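Local coordinates for protein proliferating cell nuclear antigen (Entamoeba histolytica, PDB 3P91) that probably acts as a sliding clamp in DNA replication, binding DNA and raising the processivity of DNA polymerase delta, at residues 215-229 and 240-253. Numbering follows the deposited sequence.
Sequences ISEFAKSAPLADNVK and MEFKGEACVLKFYL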
loop_
_atom_site.group_PDB
_atom_site.type_symbol
_atom_site.label_atom_id
_atom_site.label_comp_id
_atom_site.label_asym_id
_atom_site.label_seq_id
_atom_site.Cartn_x
_atom_site.Cartn_y
_atom_site.Cartn_z
ATOM N N ILE A 215 6.285 0.269 -24.694
ATOM C CA ILE A 215 6.542 1.653 -24.353
ATOM C C ILE A 215 6.369 1.783 -22.857
ATOM O O ILE A 215 7.257 2.260 -22.152
ATOM C CB ILE A 215 5.557 2.592 -25.071
ATOM C CG1 ILE A 215 5.629 2.394 -26.585
ATOM C CG2 ILE A 215 5.824 4.039 -24.699
ATOM C CD1 ILE A 215 7.001 2.621 -27.165
ATOM N N SER A 216 5.226 1.310 -22.376
ATOM C CA SER A 216 4.871 1.454 -20.973
ATOM C C SER A 216 5.807 0.681 -20.033
ATOM O O SER A 216 6.044 1.117 -18.906
ATOM C CB SER A 216 3.411 1.053 -20.746
ATOM O OG SER A 216 3.270 -0.355 -20.745
ATOM N N GLU A 217 6.334 -0.454 -20.490
ATOM C CA GLU A 217 7.325 -1.201 -19.710
ATOM C C GLU A 217 8.675 -0.495 -19.773
ATOM O O GLU A 217 9.403 -0.435 -18.791
ATOM C CB GLU A 217 7.446 -2.647 -20.206
ATOM N N PHE A 218 9.000 0.049 -20.940
ATOM C CA PHE A 218 10.245 0.775 -21.126
ATOM C C PHE A 218 10.261 2.002 -20.241
ATOM O O PHE A 218 11.281 2.338 -19.648
ATOM C CB PHE A 218 10.387 1.239 -22.579
ATOM C CG PHE A 218 10.593 0.127 -23.562
ATOM C CD1 PHE A 218 10.893 -1.155 -23.135
ATOM C CD2 PHE A 218 10.498 0.372 -24.925
ATOM C CE1 PHE A 218 11.083 -2.178 -24.048
ATOM C CE2 PHE A 218 10.685 -0.646 -25.842
ATOM C CZ PHE A 218 10.977 -1.923 -25.401
ATOM N N ALA A 219 9.121 2.677 -20.185
ATOM C CA ALA A 219 8.995 3.954 -19.497
ATOM C C ALA A 219 9.335 3.846 -18.023
ATOM O O ALA A 219 9.697 4.834 -17.387
ATOM C CB ALA A 219 7.594 4.505 -19.669
ATOM N N LYS A 220 9.217 2.638 -17.483
ATOM C CA LYS A 220 9.475 2.403 -16.069
ATOM C C LYS A 220 10.947 2.529 -15.715
ATOM O O LYS A 220 11.324 2.333 -14.565
ATOM C CB LYS A 220 8.976 1.023 -15.656
ATOM C CG LYS A 220 7.497 0.821 -15.836
ATOM C CD LYS A 220 7.125 -0.619 -15.536
ATOM C CE LYS A 220 5.670 -0.895 -15.870
ATOM N NZ LYS A 220 5.338 -2.332 -15.672
ATOM N N SER A 221 11.776 2.851 -16.702
ATOM C CA SER A 221 13.205 3.047 -16.476
ATOM C C SER A 221 13.501 4.468 -16.005
ATOM O O SER A 221 14.658 4.847 -15.824
ATOM C CB SER A 221 13.992 2.740 -17.749
ATOM O OG SER A 221 13.830 1.386 -18.121
ATOM N N ALA A 222 12.439 5.243 -15.806
ATOM C CA ALA A 222 12.529 6.646 -15.401
ATOM C C ALA A 222 13.532 6.931 -14.279
ATOM O O ALA A 222 14.261 7.913 -14.340
ATOM C CB ALA A 222 11.138 7.178 -15.030
ATOM N N PRO A 223 13.568 6.082 -13.248
ATOM C CA PRO A 223 14.502 6.296 -12.136
ATOM C C PRO A 223 15.961 6.523 -12.557
ATOM O O PRO A 223 16.719 7.140 -11.813
ATOM C CB PRO A 223 14.385 4.995 -11.340
ATOM C CG PRO A 223 12.991 4.551 -11.581
ATOM C CD PRO A 223 12.704 4.912 -13.016
ATOM N N LEU A 224 16.340 6.051 -13.737
ATOM C CA LEU A 224 17.726 6.163 -14.179
ATOM C C LEU A 224 18.132 7.578 -14.540
ATOM O O LEU A 224 19.318 7.902 -14.556
ATOM C CB LEU A 224 17.987 5.251 -15.375
ATOM C CG LEU A 224 18.291 3.785 -15.087
ATOM C CD1 LEU A 224 18.402 3.043 -16.394
ATOM C CD2 LEU A 224 19.568 3.642 -14.287
ATOM N N ALA A 225 17.153 8.421 -14.837
ATOM C CA ALA A 225 17.459 9.713 -15.425
ATOM C C ALA A 225 16.290 10.651 -15.286
ATOM O O ALA A 225 15.148 10.232 -15.425
ATOM C CB ALA A 225 17.800 9.534 -16.881
ATOM N N ASP A 226 16.574 11.922 -15.026
ATOM C CA ASP A 226 15.518 12.921 -14.843
ATOM C C ASP A 226 14.615 13.050 -16.066
ATOM O O ASP A 226 13.390 13.162 -15.941
ATOM C CB ASP A 226 16.119 14.284 -14.495
ATOM C CG ASP A 226 16.436 14.421 -13.017
ATOM O OD1 ASP A 226 15.562 14.084 -12.187
ATOM O OD2 ASP A 226 17.561 14.859 -12.688
ATOM N N ASN A 227 15.235 13.029 -17.239
ATOM C CA ASN A 227 14.524 13.118 -18.504
ATOM C C ASN A 227 14.636 11.838 -19.335
ATOM O O ASN A 227 15.559 11.046 -19.155
ATOM C CB ASN A 227 15.047 14.308 -19.310
ATOM C CG ASN A 227 14.669 15.645 -18.691
ATOM O OD1 ASN A 227 13.533 15.847 -18.269
ATOM N ND2 ASN A 227 15.619 16.564 -18.640
ATOM N N VAL A 228 13.685 11.635 -20.240
ATOM C CA VAL A 228 13.768 10.544 -21.206
ATOM C C VAL A 228 13.931 11.124 -22.602
ATOM O O VAL A 228 13.321 12.141 -22.923
ATOM C CB VAL A 228 12.518 9.643 -21.174
ATOM C CG1 VAL A 228 11.270 10.450 -21.452
ATOM C CG2 VAL A 228 12.662 8.500 -22.175
ATOM N N LYS A 229 14.762 10.493 -23.426
ATOM C CA LYS A 229 14.925 10.945 -24.797
ATOM C C LYS A 229 14.382 9.947 -25.811
ATOM O O LYS A 229 14.848 8.814 -25.902
ATOM C CB LYS A 229 16.381 11.277 -25.107
ATOM C CG LYS A 229 16.527 12.175 -26.321
ATOM C CD LYS A 229 17.969 12.440 -26.650
ATOM C CE LYS A 229 18.603 11.224 -27.278
ATOM N NZ LYS A 229 19.933 11.550 -27.859
ATOM N N MET A 240 14.315 4.958 -27.098
ATOM C CA MET A 240 14.002 5.574 -25.821
ATOM C C MET A 240 15.243 5.448 -24.956
ATOM O O MET A 240 15.613 4.353 -24.560
ATOM C CB MET A 240 12.804 4.885 -25.168
ATOM C CG MET A 240 12.203 5.640 -23.996
ATOM S SD MET A 240 10.828 4.740 -23.242
ATOM C CE MET A 240 9.656 4.739 -24.589
ATOM N N GLU A 241 15.895 6.573 -24.689
ATOM C CA GLU A 241 17.165 6.574 -23.977
ATOM C C GLU A 241 17.093 7.167 -22.574
ATOM O O GLU A 241 16.578 8.261 -22.371
ATOM C CB GLU A 241 18.208 7.346 -24.775
ATOM C CG GLU A 241 19.437 7.691 -23.957
ATOM C CD GLU A 241 20.350 8.667 -24.665
ATOM O OE1 GLU A 241 20.859 9.592 -24.001
ATOM O OE2 GLU A 241 20.560 8.507 -25.884
ATOM N N PHE A 242 17.631 6.435 -21.608
ATOM C CA PHE A 242 17.790 6.941 -20.258
ATOM C C PHE A 242 19.275 7.063 -19.921
ATOM O O PHE A 242 19.915 6.090 -19.523
ATOM C CB PHE A 242 17.091 6.020 -19.261
ATOM C CG PHE A 242 15.619 5.912 -19.480
ATOM C CD1 PHE A 242 14.746 6.771 -18.836
ATOM C CD2 PHE A 242 15.104 4.966 -20.346
ATOM C CE1 PHE A 242 13.384 6.685 -19.049
ATOM C CE2 PHE A 242 13.742 4.872 -20.557
ATOM C CZ PHE A 242 12.884 5.732 -19.910
ATOM N N LYS A 243 19.818 8.264 -20.089
ATOM C CA LYS A 243 21.225 8.513 -19.806
ATOM C C LYS A 243 21.461 9.026 -18.387
ATOM O O LYS A 243 21.054 10.134 -18.042
ATOM C CB LYS A 243 21.809 9.490 -20.825
ATOM C CG LYS A 243 23.196 9.987 -20.460
ATOM C CD LYS A 243 23.854 10.666 -21.646
ATOM C CE LYS A 243 23.058 11.867 -22.111
ATOM N NZ LYS A 243 23.058 12.948 -21.087
ATOM N N GLY A 244 22.122 8.207 -17.575
ATOM C CA GLY A 244 22.474 8.582 -16.217
ATOM C C GLY A 244 23.857 9.203 -16.142
ATOM O O GLY A 244 24.412 9.634 -17.156
ATOM N N GLU A 245 24.418 9.239 -14.937
ATOM C CA GLU A 245 25.736 9.829 -14.708
ATOM C C GLU A 245 26.812 9.309 -15.678
ATOM O O GLU A 245 27.201 10.004 -16.625
ATOM C CB GLU A 245 26.165 9.618 -13.252
ATOM N N ALA A 246 27.298 8.096 -15.434
ATOM C CA ALA A 246 28.270 7.464 -16.328
ATOM C C ALA A 246 27.663 6.170 -16.827
ATOM O O ALA A 246 28.253 5.097 -16.735
ATOM C CB ALA A 246 29.570 7.193 -15.602
ATOM N N CYS A 247 26.461 6.287 -17.355
ATOM C CA CYS A 247 25.652 5.129 -17.627
ATOM C C CYS A 247 24.577 5.558 -18.601
ATOM O O CYS A 247 24.167 6.715 -18.610
ATOM C CB CYS A 247 25.023 4.663 -16.323
ATOM S SG CYS A 247 23.735 3.440 -16.507
ATOM N N VAL A 248 24.130 4.636 -19.438
ATOM C CA VAL A 248 23.056 4.951 -20.357
ATOM C C VAL A 248 22.304 3.686 -20.695
ATOM O O VAL A 248 22.890 2.611 -20.788
ATOM C CB VAL A 248 23.572 5.638 -21.643
ATOM C CG1 VAL A 248 24.462 4.698 -22.436
ATOM C CG2 VAL A 248 22.397 6.158 -22.493
ATOM N N LEU A 249 20.993 3.820 -20.846
ATOM C CA LEU A 249 20.135 2.692 -21.138
ATOM C C LEU A 249 19.312 3.054 -22.354
ATOM O O LEU A 249 18.791 4.159 -22.440
ATOM C CB LEU A 249 19.226 2.413 -19.949
ATOM C CG LEU A 249 18.186 1.314 -20.157
ATOM C CD1 LEU A 249 18.869 -0.021 -20.416
ATOM C CD2 LEU A 249 17.241 1.218 -18.964
ATOM N N LYS A 250 19.207 2.143 -23.310
ATOM C CA LYS A 250 18.443 2.433 -24.513
ATOM C C LYS A 250 17.584 1.267 -24.943
ATOM O O LYS A 250 17.973 0.109 -24.792
ATOM C CB LYS A 250 19.358 2.816 -25.669
ATOM C CG LYS A 250 20.061 4.124 -25.496
ATOM C CD LYS A 250 21.088 4.251 -26.574
ATOM C CE LYS A 250 21.853 5.543 -26.488
ATOM N NZ LYS A 250 22.892 5.541 -27.552
ATOM N N PHE A 251 16.413 1.593 -25.480
ATOM C CA PHE A 251 15.522 0.600 -26.046
ATOM C C PHE A 251 15.260 0.939 -27.494
ATOM O O PHE A 251 15.182 2.113 -27.850
ATOM C CB PHE A 251 14.202 0.596 -25.305
ATOM C CG PHE A 251 14.336 0.335 -23.855
ATOM C CD1 PHE A 251 14.256 -0.951 -23.368
ATOM C CD2 PHE A 251 14.531 1.372 -22.975
ATOM C CE1 PHE A 251 14.370 -1.201 -22.022
ATOM C CE2 PHE A 251 14.644 1.132 -21.630
ATOM C CZ PHE A 251 14.566 -0.160 -21.151
ATOM N N TYR A 252 15.118 -0.096 -28.319
ATOM C CA TYR A 252 14.844 0.074 -29.738
ATOM C C TYR A 252 13.570 -0.649 -30.095
ATOM O O TYR A 252 13.468 -1.861 -29.904
ATOM C CB TYR A 252 15.985 -0.489 -30.574
ATOM C CG TYR A 252 17.297 0.222 -30.373
ATOM C CD1 TYR A 252 17.747 1.144 -31.299
ATOM C CD2 TYR A 252 18.086 -0.027 -29.251
ATOM C CE1 TYR A 252 18.943 1.796 -31.130
ATOM C CE2 TYR A 252 19.292 0.628 -29.067
ATOM C CZ TYR A 252 19.714 1.539 -30.018
ATOM O OH TYR A 252 20.909 2.206 -29.872
ATOM N N LEU A 253 12.602 0.099 -30.614
ATOM C CA LEU A 253 11.307 -0.469 -30.948
ATOM C C LEU A 253 10.810 -0.021 -32.321
ATOM O O LEU A 253 10.697 1.173 -32.605
ATOM C CB LEU A 253 10.280 -0.129 -29.869
ATOM C CG LEU A 253 8.904 -0.758 -30.082
ATOM C CD1 LEU A 253 8.970 -2.276 -29.978
ATOM C CD2 LEU A 253 7.895 -0.189 -29.095
HETATM O O HOH W 1 18.007 10.357 -21.066
#
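Phe218, on helix 212-218, lays its ring over that of Phe251 in an offset stack, centroids 4.3 Å apart and planes at 18°. The two side chains run antiparallel to one another, and each CB lies over the other's ring. Leu253 CB and Met240 CE meet the edge of the Phe218 ring. Met240 runs extended to SD, which lies 3.6 Å from Phe218 CB; the bend at its last torsion (chi3 -64°) then turns CE against Ile215 CG2. The Phe242 ring is clamped between Ser221 CB, 3.7 Å from its centroid, and Val228 CG2 on the opposite face. Farther along, Leu224 CD1 packs on Leu249 CD2.

Outward, strands 227-232 and 238-244 pair antiparallel: Lys229 N donates to Glu241 O (3.1 Å) and Glu241 N to Lys229 O (2.8 Å). A water donates to Asn227 O and Glu241 O and accepts from Lys243 N, bridging the strands where direct pairing stops. Lys229 NZ and Glu241 OE2 form a long salt bridge, 3.7 Å. Aromatic and aliphatic packing thus seats the helix and the turn after it on strands 238-244 and 247-253, while backbone bonds set the strand register and the long ion pair probably adds little.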